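Local coordinates for chitinase (Paenibacillus sp. FPU-7, PDB 5GZT), which probably hydrolyses beta-1,4 linkages at random within chitin and chitodextrin chains, acting as a family 18 endochitinase, at residues B[1048-1056]-B[1117-1125]; B[1055-1065]-B[1077-1088]. One frame throughout, in Å; residues are numbered along the deposited sequence.

Contact 1 of 2, residues B[1048-1056]-B[1117-1125]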
loop_
_atom_site.group_PDB
_atom_site.type_symbol
_atom_site.label_atom_id
_atom_site.label_comp_id
_atom_site.label_asym_id
_atom_site.label_seq_id
_atom_site.Cartn_x
_atom_site.Cartn_y
_atom_site.Cartn_z
ATOM N N GLY B 1048 36.753 19.481 10.465
ATOM C CA GLY B 1048 36.913 20.295 9.240
ATOM C C GLY B 1048 37.209 19.352 8.062
ATOM O O GLY B 1048 36.408 18.437 7.774
ATOM N N THR B 1049 38.374 19.555 7.442
ATOM C CA THR B 1049 38.740 18.856 6.237
ATOM C C THR B 1049 40.169 18.423 6.294
ATOM O O THR B 1049 40.939 18.835 5.445
ATOM C CB THR B 1049 38.521 19.677 4.926
ATOM O OG1 THR B 1049 39.243 20.908 4.987
ATOM C CG2 THR B 1049 36.988 19.954 4.623
ATOM N N PRO B 1050 40.503 17.480 7.200
ATOM C CA PRO B 1050 41.784 16.767 7.087
ATOM C C PRO B 1050 42.079 16.092 5.744
ATOM O O PRO B 1050 41.246 15.437 5.123
ATOM C CB PRO B 1050 41.690 15.661 8.149
ATOM C CG PRO B 1050 40.255 15.510 8.423
ATOM C CD PRO B 1050 39.586 16.815 8.121
ATOM N N THR B 1051 43.306 16.175 5.345
ATOM C CA THR B 1051 43.699 15.580 4.121
ATOM C C THR B 1051 43.995 14.127 4.371
ATOM O O THR B 1051 44.128 13.699 5.553
ATOM C CB THR B 1051 44.992 16.216 3.666
ATOM O OG1 THR B 1051 45.997 16.034 4.661
ATOM C CG2 THR B 1051 44.801 17.710 3.460
ATOM N N TYR B 1052 44.129 13.346 3.308
ATOM C CA TYR B 1052 44.548 11.969 3.486
ATOM C C TYR B 1052 45.864 11.914 4.321
ATOM O O TYR B 1052 46.004 11.056 5.210
ATOM C CB TYR B 1052 44.706 11.235 2.184
ATOM C CG TYR B 1052 44.941 9.738 2.337
ATOM C CD1 TYR B 1052 43.873 8.883 2.631
ATOM C CD2 TYR B 1052 46.232 9.182 2.154
ATOM C CE1 TYR B 1052 44.072 7.503 2.758
ATOM C CE2 TYR B 1052 46.439 7.809 2.268
ATOM C CZ TYR B 1052 45.352 6.976 2.569
ATOM O OH TYR B 1052 45.521 5.621 2.660
ATOM N N ASN B 1053 46.792 12.831 4.091
ATOM C CA ASN B 1053 48.017 12.826 4.904
ATOM C C ASN B 1053 47.707 13.010 6.421
ATOM O O ASN B 1053 48.366 12.452 7.273
ATOM C CB ASN B 1053 48.891 14.017 4.573
ATOM C CG ASN B 1053 49.344 14.064 3.159
ATOM O OD1 ASN B 1053 49.881 13.091 2.573
ATOM N ND2 ASN B 1053 49.223 15.258 2.603
ATOM N N ASP B 1054 46.788 13.919 6.751
ATOM C CA ASP B 1054 46.355 14.040 8.103
ATOM C C ASP B 1054 45.761 12.699 8.578
ATOM O O ASP B 1054 46.028 12.272 9.724
ATOM C CB ASP B 1054 45.326 15.141 8.284
ATOM C CG ASP B 1054 45.871 16.527 7.966
ATOM O OD1 ASP B 1054 47.085 16.667 8.022
ATOM O OD2 ASP B 1054 45.076 17.451 7.631
ATOM N N LEU B 1055 44.977 12.032 7.721
ATOM C CA LEU B 1055 44.356 10.801 8.117
ATOM C C LEU B 1055 45.440 9.832 8.483
ATOM O O LEU B 1055 45.335 9.150 9.537
ATOM C CB LEU B 1055 43.418 10.196 7.064
ATOM C CG LEU B 1055 42.176 10.981 6.683
ATOM C CD1 LEU B 1055 41.350 10.111 5.735
ATOM C CD2 LEU B 1055 41.381 11.345 7.928
ATOM N N VAL B 1056 46.475 9.800 7.667
ATOM C CA VAL B 1056 47.547 8.855 7.862
ATOM C C VAL B 1056 48.266 9.105 9.193
ATOM O O VAL B 1056 48.424 8.189 9.954
ATOM C CB VAL B 1056 48.546 8.842 6.701
ATOM C CG1 VAL B 1056 49.865 8.106 7.064
ATOM C CG2 VAL B 1056 47.907 8.169 5.514
ATOM N N SER B 1117 48.552 17.408 -3.677
ATOM C CA SER B 1117 49.373 17.644 -2.481
ATOM C C SER B 1117 48.870 16.835 -1.274
ATOM O O SER B 1117 49.597 16.728 -0.270
ATOM C CB SER B 1117 49.367 19.119 -2.138
ATOM O OG SER B 1117 48.065 19.511 -1.666
ATOM N N GLN B 1118 47.636 16.272 -1.356
ATOM C CA GLN B 1118 46.952 15.821 -0.149
ATOM C C GLN B 1118 47.268 14.380 0.232
ATOM O O GLN B 1118 46.739 13.938 1.249
ATOM C CB GLN B 1118 45.444 16.087 -0.220
ATOM C CG GLN B 1118 45.127 17.555 -0.361
ATOM C CD GLN B 1118 43.647 17.806 -0.527
ATOM O OE1 GLN B 1118 42.929 17.048 -1.226
ATOM N NE2 GLN B 1118 43.154 18.820 0.161
ATOM N N ASP B 1119 48.149 13.701 -0.531
ATOM C CA ASP B 1119 48.542 12.312 -0.326
ATOM C C ASP B 1119 49.949 12.130 -0.846
ATOM O O ASP B 1119 50.171 11.670 -2.004
ATOM C CB ASP B 1119 47.618 11.250 -0.964
ATOM C CG ASP B 1119 48.243 9.835 -0.877
ATOM O OD1 ASP B 1119 48.972 9.615 0.146
ATOM O OD2 ASP B 1119 48.090 8.970 -1.812
ATOM N N ILE B 1120 50.922 12.401 0.046
ATOM C CA ILE B 1120 52.356 12.316 -0.318
ATOM C C ILE B 1120 52.839 10.848 -0.449
ATOM O O ILE B 1120 53.974 10.615 -0.872
ATOM C CB ILE B 1120 53.285 13.109 0.635
ATOM C CG1 ILE B 1120 53.138 12.612 2.115
ATOM C CG2 ILE B 1120 52.977 14.593 0.531
ATOM C CD1 ILE B 1120 54.373 12.775 2.997
ATOM N N SER B 1121 51.945 9.882 -0.220
ATOM C CA SER B 1121 52.254 8.475 -0.436
ATOM C C SER B 1121 52.155 8.016 -1.848
ATOM O O SER B 1121 52.700 6.989 -2.169
ATOM C CB SER B 1121 51.359 7.581 0.449
ATOM O OG SER B 1121 50.016 7.396 -0.065
ATOM N N GLY B 1122 51.411 8.723 -2.724
ATOM C CA GLY B 1122 51.216 8.228 -4.081
ATOM C C GLY B 1122 50.223 7.067 -4.176
ATOM O O GLY B 1122 49.914 6.629 -5.296
ATOM N N LYS B 1123 49.667 6.629 -3.056
ATOM C CA LYS B 1123 48.790 5.480 -3.069
ATOM C C LYS B 1123 47.390 5.776 -3.627
ATOM O O LYS B 1123 46.851 4.905 -4.284
ATOM C CB LYS B 1123 48.616 4.879 -1.667
ATOM C CG LYS B 1123 49.900 4.251 -1.099
ATOM C CD LYS B 1123 49.654 3.589 0.262
ATOM C CE LYS B 1123 50.938 2.917 0.742
ATOM N NZ LYS B 1123 50.592 1.794 1.654
ATOM N N LEU B 1124 46.813 6.932 -3.293
ATOM C CA LEU B 1124 45.486 7.316 -3.839
ATOM C C LEU B 1124 45.542 7.356 -5.373
ATOM O O LEU B 1124 44.738 6.658 -6.093
ATOM C CB LEU B 1124 44.933 8.578 -3.162
ATOM C CG LEU B 1124 44.657 8.416 -1.657
ATOM C CD1 LEU B 1124 43.815 9.549 -1.072
ATOM C CD2 LEU B 1124 43.955 7.090 -1.296
ATOM N N LEU B 1125 46.566 8.003 -5.891
ATOM C CA LEU B 1125 46.776 8.103 -7.346
ATOM C C LEU B 1125 47.063 6.737 -7.915
ATOM O O LEU B 1125 46.488 6.360 -8.950
ATOM C CB LEU B 1125 47.880 9.080 -7.675
ATOM C CG LEU B 1125 48.421 9.105 -9.081
ATOM C CD1 LEU B 1125 47.339 9.451 -10.080
ATOM C CD2 LEU B 1125 49.556 10.099 -9.185
HETATM O O HOH W 1 49.598 10.315 2.813
#
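N1053, in the first turn of helix 1052-1058, plugs its amide into the backbone of the 1117-1120 loop. Its CB lies 4.0 Å from Q1118 O. One bond further, CG is placed anti to the carbonyl carbon (chi1 -61°), which carries the amide across that carbonyl. OD1 accepts from I1120 N at 2.8 Å, an almost straight bond (169° at the hydrogen) arriving in the carbonyl plane on a lone pair. ND2 turns the other way and donates to S1117 O at 3.2 Å, the acceptor lying in the amide plane. Its two amide bonds fix the rotation of this side chain, and N1053 N adds a backbone bond to Q1118 O at 3.1 Å. A water donates to both N1053 OD1 and D1119 OD1.

Beside it, L1124 CD1 packs over one face of the Y1052 ring, 4.0 Å from its centroid, a CH-pi contact. The D1119 carboxylate runs alongside this ring, its plane turned 74° from it; D1119 OD2 accepts from L1124 N at 2.8 Å, while OD1 takes S1121 N in an Asx turn. T1051 and D1054 close a capping box at the start of the helix, and T1051 CG2 rests on Q1118 CG. Y1052 and L1124 both reach E1093 of helix 1093-1106, and S1117 touches P771 on barrel strand 765-771.

Contact 2 of 2, residues B[1055-1065]-B[1077-1088]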
loop_
_atom_site.group_PDB
_atom_site.type_symbol
_atom_site.label_atom_id
_atom_site.label_comp_id
_atom_site.label_asym_id
_atom_site.label_seq_id
_atom_site.Cartn_x
_atom_site.Cartn_y
_atom_site.Cartn_z
ATOM N N LEU B 1055 44.977 12.032 7.721
ATOM C CA LEU B 1055 44.356 10.801 8.117
ATOM C C LEU B 1055 45.440 9.832 8.483
ATOM O O LEU B 1055 45.335 9.150 9.537
ATOM C CB LEU B 1055 43.418 10.196 7.064
ATOM C CG LEU B 1055 42.176 10.981 6.683
ATOM C CD1 LEU B 1055 41.350 10.111 5.735
ATOM C CD2 LEU B 1055 41.381 11.345 7.928
ATOM N N VAL B 1056 46.475 9.800 7.667
ATOM C CA VAL B 1056 47.547 8.855 7.862
ATOM C C VAL B 1056 48.266 9.105 9.193
ATOM O O VAL B 1056 48.424 8.189 9.954
ATOM C CB VAL B 1056 48.546 8.842 6.701
ATOM C CG1 VAL B 1056 49.865 8.106 7.064
ATOM C CG2 VAL B 1056 47.907 8.169 5.514
ATOM N N LYS B 1057 48.700 10.318 9.475
ATOM C CA LYS B 1057 49.500 10.510 10.691
ATOM C C LYS B 1057 48.678 10.652 12.003
ATOM O O LYS B 1057 49.196 10.351 13.067
ATOM C CB LYS B 1057 50.538 11.615 10.494
ATOM C CG LYS B 1057 49.990 13.007 10.290
ATOM C CD LYS B 1057 51.140 13.978 9.975
ATOM C CE LYS B 1057 50.646 15.377 9.565
ATOM N NZ LYS B 1057 49.445 15.892 10.319
ATOM N N ASP B 1058 47.407 11.047 11.924
ATOM C CA ASP B 1058 46.622 11.419 13.104
ATOM C C ASP B 1058 45.352 10.597 13.356
ATOM O O ASP B 1058 44.706 10.856 14.365
ATOM C CB ASP B 1058 46.116 12.880 13.005
ATOM C CG ASP B 1058 47.230 13.930 12.962
ATOM O OD1 ASP B 1058 48.393 13.632 13.257
ATOM O OD2 ASP B 1058 46.910 15.094 12.630
ATOM N N TYR B 1059 44.907 9.732 12.437
ATOM C CA TYR B 1059 43.571 9.083 12.593
ATOM C C TYR B 1059 43.625 7.575 12.492
ATOM O O TYR B 1059 43.151 6.829 13.371
ATOM C CB TYR B 1059 42.587 9.581 11.532
ATOM C CG TYR B 1059 42.066 10.955 11.759
ATOM C CD1 TYR B 1059 42.860 12.064 11.513
ATOM C CD2 TYR B 1059 40.775 11.146 12.202
ATOM C CE1 TYR B 1059 42.364 13.345 11.728
ATOM C CE2 TYR B 1059 40.283 12.421 12.444
ATOM C CZ TYR B 1059 41.077 13.500 12.185
ATOM O OH TYR B 1059 40.545 14.742 12.409
ATOM N N PHE B 1060 44.238 7.114 11.419
ATOM C CA PHE B 1060 44.408 5.690 11.227
ATOM C C PHE B 1060 45.138 5.050 12.435
ATOM O O PHE B 1060 46.263 5.473 12.812
ATOM C CB PHE B 1060 45.142 5.370 9.906
ATOM C CG PHE B 1060 44.376 5.763 8.613
ATOM C CD1 PHE B 1060 42.955 5.922 8.577
ATOM C CD2 PHE B 1060 45.100 5.965 7.419
ATOM C CE1 PHE B 1060 42.312 6.283 7.382
ATOM C CE2 PHE B 1060 44.455 6.313 6.234
ATOM C CZ PHE B 1060 43.067 6.472 6.218
ATOM N N ASP B 1061 44.472 4.042 13.015
ATOM C CA ASP B 1061 44.977 3.279 14.182
ATOM C C ASP B 1061 45.272 4.161 15.403
ATOM O O ASP B 1061 46.251 3.962 16.097
ATOM C CB ASP B 1061 46.227 2.494 13.815
ATOM C CG ASP B 1061 46.059 1.690 12.575
ATOM O OD1 ASP B 1061 45.052 0.963 12.478
ATOM O OD2 ASP B 1061 46.935 1.785 11.690
ATOM N N LYS B 1062 44.429 5.164 15.606
ATOM C CA LYS B 1062 44.503 6.065 16.735
ATOM C C LYS B 1062 43.145 6.063 17.324
ATOM O O LYS B 1062 42.582 7.107 17.606
ATOM C CB LYS B 1062 44.842 7.481 16.316
ATOM C CG LYS B 1062 46.191 7.946 16.747
ATOM C CD LYS B 1062 47.307 7.308 15.953
ATOM C CE LYS B 1062 48.408 8.359 15.876
ATOM N NZ LYS B 1062 49.557 7.825 15.109
ATOM N N GLY B 1063 42.600 4.867 17.496
ATOM C CA GLY B 1063 41.275 4.736 18.075
ATOM C C GLY B 1063 40.166 4.865 17.057
ATOM O O GLY B 1063 38.999 4.874 17.443
ATOM N N TYR B 1064 40.530 4.960 15.764
ATOM C CA TYR B 1064 39.560 5.025 14.685
ATOM C C TYR B 1064 39.594 3.646 14.104
ATOM O O TYR B 1064 40.674 3.100 13.806
ATOM C CB TYR B 1064 39.931 6.109 13.617
ATOM C CG TYR B 1064 39.601 7.501 14.088
ATOM C CD1 TYR B 1064 38.316 8.031 13.911
ATOM C CD2 TYR B 1064 40.550 8.285 14.764
ATOM C CE1 TYR B 1064 37.977 9.309 14.384
ATOM C CE2 TYR B 1064 40.229 9.569 15.210
ATOM C CZ TYR B 1064 38.949 10.071 15.055
ATOM O OH TYR B 1064 38.631 11.326 15.570
ATOM N N THR B 1065 38.399 3.107 13.892
ATOM C CA THR B 1065 38.241 1.891 13.091
ATOM C C THR B 1065 37.627 2.227 11.708
ATOM O O THR B 1065 36.689 3.066 11.605
ATOM C CB THR B 1065 37.345 0.862 13.822
ATOM O OG1 THR B 1065 37.780 0.764 15.195
ATOM C CG2 THR B 1065 37.394 -0.499 13.138
ATOM N N LEU B 1077 35.379 6.122 9.014
ATOM C CA LEU B 1077 36.118 5.881 10.245
ATOM C C LEU B 1077 35.154 6.219 11.362
ATOM O O LEU B 1077 34.408 7.178 11.217
ATOM C CB LEU B 1077 37.341 6.789 10.346
ATOM C CG LEU B 1077 38.711 6.333 9.860
ATOM C CD1 LEU B 1077 38.735 5.242 8.840
ATOM C CD2 LEU B 1077 39.574 7.516 9.431
ATOM N N TYR B 1078 35.188 5.434 12.456
ATOM C CA TYR B 1078 34.519 5.804 13.713
ATOM C C TYR B 1078 35.504 5.624 14.889
ATOM O O TYR B 1078 36.397 4.721 14.903
ATOM C CB TYR B 1078 33.209 5.020 13.918
ATOM C CG TYR B 1078 32.362 5.562 15.071
ATOM C CD1 TYR B 1078 31.758 6.799 14.977
ATOM C CD2 TYR B 1078 32.199 4.838 16.276
ATOM C CE1 TYR B 1078 31.045 7.339 16.018
ATOM C CE2 TYR B 1078 31.442 5.376 17.337
ATOM C CZ TYR B 1078 30.873 6.625 17.207
ATOM O OH TYR B 1078 30.090 7.208 18.192
ATOM N N ASN B 1079 35.419 6.564 15.809
ATOM C CA ASN B 1079 36.208 6.517 17.060
ATOM C C ASN B 1079 35.200 6.930 18.148
ATOM O O ASN B 1079 34.846 8.104 18.260
ATOM C CB ASN B 1079 37.435 7.435 17.028
ATOM C CG ASN B 1079 38.265 7.382 18.331
ATOM O OD1 ASN B 1079 37.766 7.016 19.392
ATOM N ND2 ASN B 1079 39.546 7.735 18.234
ATOM N N PRO B 1080 34.703 5.950 18.935
ATOM C CA PRO B 1080 33.719 6.297 19.992
ATOM C C PRO B 1080 34.296 7.295 21.036
ATOM O O PRO B 1080 33.566 8.155 21.606
ATOM C CB PRO B 1080 33.364 4.934 20.619
ATOM C CG PRO B 1080 34.320 3.912 20.059
ATOM C CD PRO B 1080 35.226 4.575 19.044
ATOM N N ASP B 1081 35.613 7.257 21.202
ATOM C CA ASP B 1081 36.256 8.030 22.259
ATOM C C ASP B 1081 36.672 9.466 21.930
ATOM O O ASP B 1081 36.964 10.222 22.862
ATOM C CB ASP B 1081 37.456 7.223 22.774
ATOM C CG ASP B 1081 37.035 5.832 23.278
ATOM O OD1 ASP B 1081 35.884 5.666 23.780
ATOM O OD2 ASP B 1081 37.841 4.908 23.137
ATOM N N ALA B 1082 36.684 9.865 20.655
ATOM C CA ALA B 1082 37.445 11.064 20.280
ATOM C C ALA B 1082 36.831 12.364 20.755
ATOM O O ALA B 1082 37.499 13.115 21.477
ATOM C CB ALA B 1082 37.725 11.102 18.793
ATOM N N ASN B 1083 35.589 12.657 20.385
ATOM C CA ASN B 1083 34.946 13.911 20.856
ATOM C C ASN B 1083 33.493 13.655 20.913
ATOM O O ASN B 1083 32.716 14.190 20.132
ATOM C CB ASN B 1083 35.190 15.101 19.916
ATOM C CG ASN B 1083 36.398 15.894 20.290
ATOM O OD1 ASN B 1083 36.359 16.698 21.207
ATOM N ND2 ASN B 1083 37.478 15.689 19.571
ATOM N N GLY B 1084 33.124 12.782 21.827
ATOM C CA GLY B 1084 31.715 12.397 21.978
ATOM C C GLY B 1084 31.288 11.349 20.963
ATOM O O GLY B 1084 30.054 11.036 20.864
ATOM N N GLY B 1085 32.311 10.765 20.294
ATOM C CA GLY B 1085 32.138 9.992 19.033
ATOM C C GLY B 1085 32.428 10.813 17.749
ATOM O O GLY B 1085 31.701 11.753 17.456
ATOM N N THR B 1086 33.478 10.432 17.011
ATOM C CA THR B 1086 33.901 11.089 15.737
ATOM C C THR B 1086 33.798 10.127 14.498
ATOM O O THR B 1086 34.321 9.012 14.497
ATOM C CB THR B 1086 35.308 11.718 15.879
ATOM O OG1 THR B 1086 35.198 12.791 16.806
ATOM C CG2 THR B 1086 35.844 12.295 14.550
ATOM N N PHE B 1087 33.046 10.601 13.494
ATOM C CA PHE B 1087 32.752 9.871 12.263
ATOM C C PHE B 1087 33.410 10.620 11.126
ATOM O O PHE B 1087 33.161 11.813 10.976
ATOM C CB PHE B 1087 31.232 9.879 12.028
ATOM C CG PHE B 1087 30.810 9.220 10.747
ATOM C CD1 PHE B 1087 30.694 9.974 9.552
ATOM C CD2 PHE B 1087 30.495 7.877 10.717
ATOM C CE1 PHE B 1087 30.302 9.363 8.360
ATOM C CE2 PHE B 1087 30.094 7.263 9.522
ATOM C CZ PHE B 1087 30.005 8.009 8.332
ATOM N N ILE B 1088 34.167 9.908 10.302
ATOM C CA ILE B 1088 34.922 10.499 9.176
ATOM C C ILE B 1088 34.476 9.855 7.837
ATOM O O ILE B 1088 34.417 8.662 7.754
ATOM C CB ILE B 1088 36.443 10.279 9.356
ATOM C CG1 ILE B 1088 36.949 10.921 10.646
ATOM C CG2 ILE B 1088 37.256 10.861 8.199
ATOM C CD1 ILE B 1088 36.678 12.426 10.802
HETATM O O HOH W 2 38.769 3.925 20.155
#
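L1077 points its CD2 at the edge of the F1060 ring, 3.6 Å from CE1, the two side chains crossing at about a right angle. L1055 CD2 covers one face of the Y1059 ring and also meets I1088 CG2 at 4.2 Å, the two aliphatic chains sliding past each other in opposite directions. Y1059 CE2 lies 4.0 Å from I1088 CD1.

Further out, the Y1064 ring is held between two neighbours: Y1059 CD2 lies over one face and N1079 CB over the other, the latter a CH-pi contact 3.4 Å from the centroid. T1086 CG2, set opposite its own backbone N, meets the ring edge in plane and comes within 3.1 Å of Y1064 OH, a tight fit; A1082 CB touches the same hydroxyl. An alanine in place of Y1064 would probably open a gap between Y1059 and N1079 and leave T1086 CG2 and A1082 CB without the group they pack against.

Here helix 1052-1058 leads through a type II turn at Y1059-K1062 into the four-stranded antiparallel sheet of the alpha+beta insertion that many family 18 chitinases carry between the last two barrel strands. T1065 and Y1078 form an antiparallel hydrogen-bonded pair: T1065 N donates to Y1078 O at 2.8 Å, and Y1078 N to T1065 O at 2.9 Å.

At the polar edge, N1079 CG lies opposite the backbone N (chi1 -180°), and the amide plane stands 83° from the Y1064 ring. N1079 OD1 accepts from D1081 N at 2.8 Å, an Asx turn that overlaps the type I turn from N1079 to A1082.

Overall arrangement
From the N terminus the chain passes the beta-strand-rich N-terminal part, the first family 18 domain and the immunoglobulin-like domain before reaching the second family 18 domain, where both contacts lie. Helix 1052-1058 serves each of them: its first turn works in contact 1, L1055 and the residues after the helix in contact 2. Contact 2 closes the shorter loop, joining the helix and its exit to the hairpin of strands 1074-1079 and 1086-1089. Contact 1 closes the longer one, which encloses contact 2 and helix 1093-1106 and returns after barrel strand 1110-1114. Their centres are about 15 Å apart, and Y1052 packs against F1060 between them. Together they tie the insertion sheet, through one short helix, to the end of the barrel.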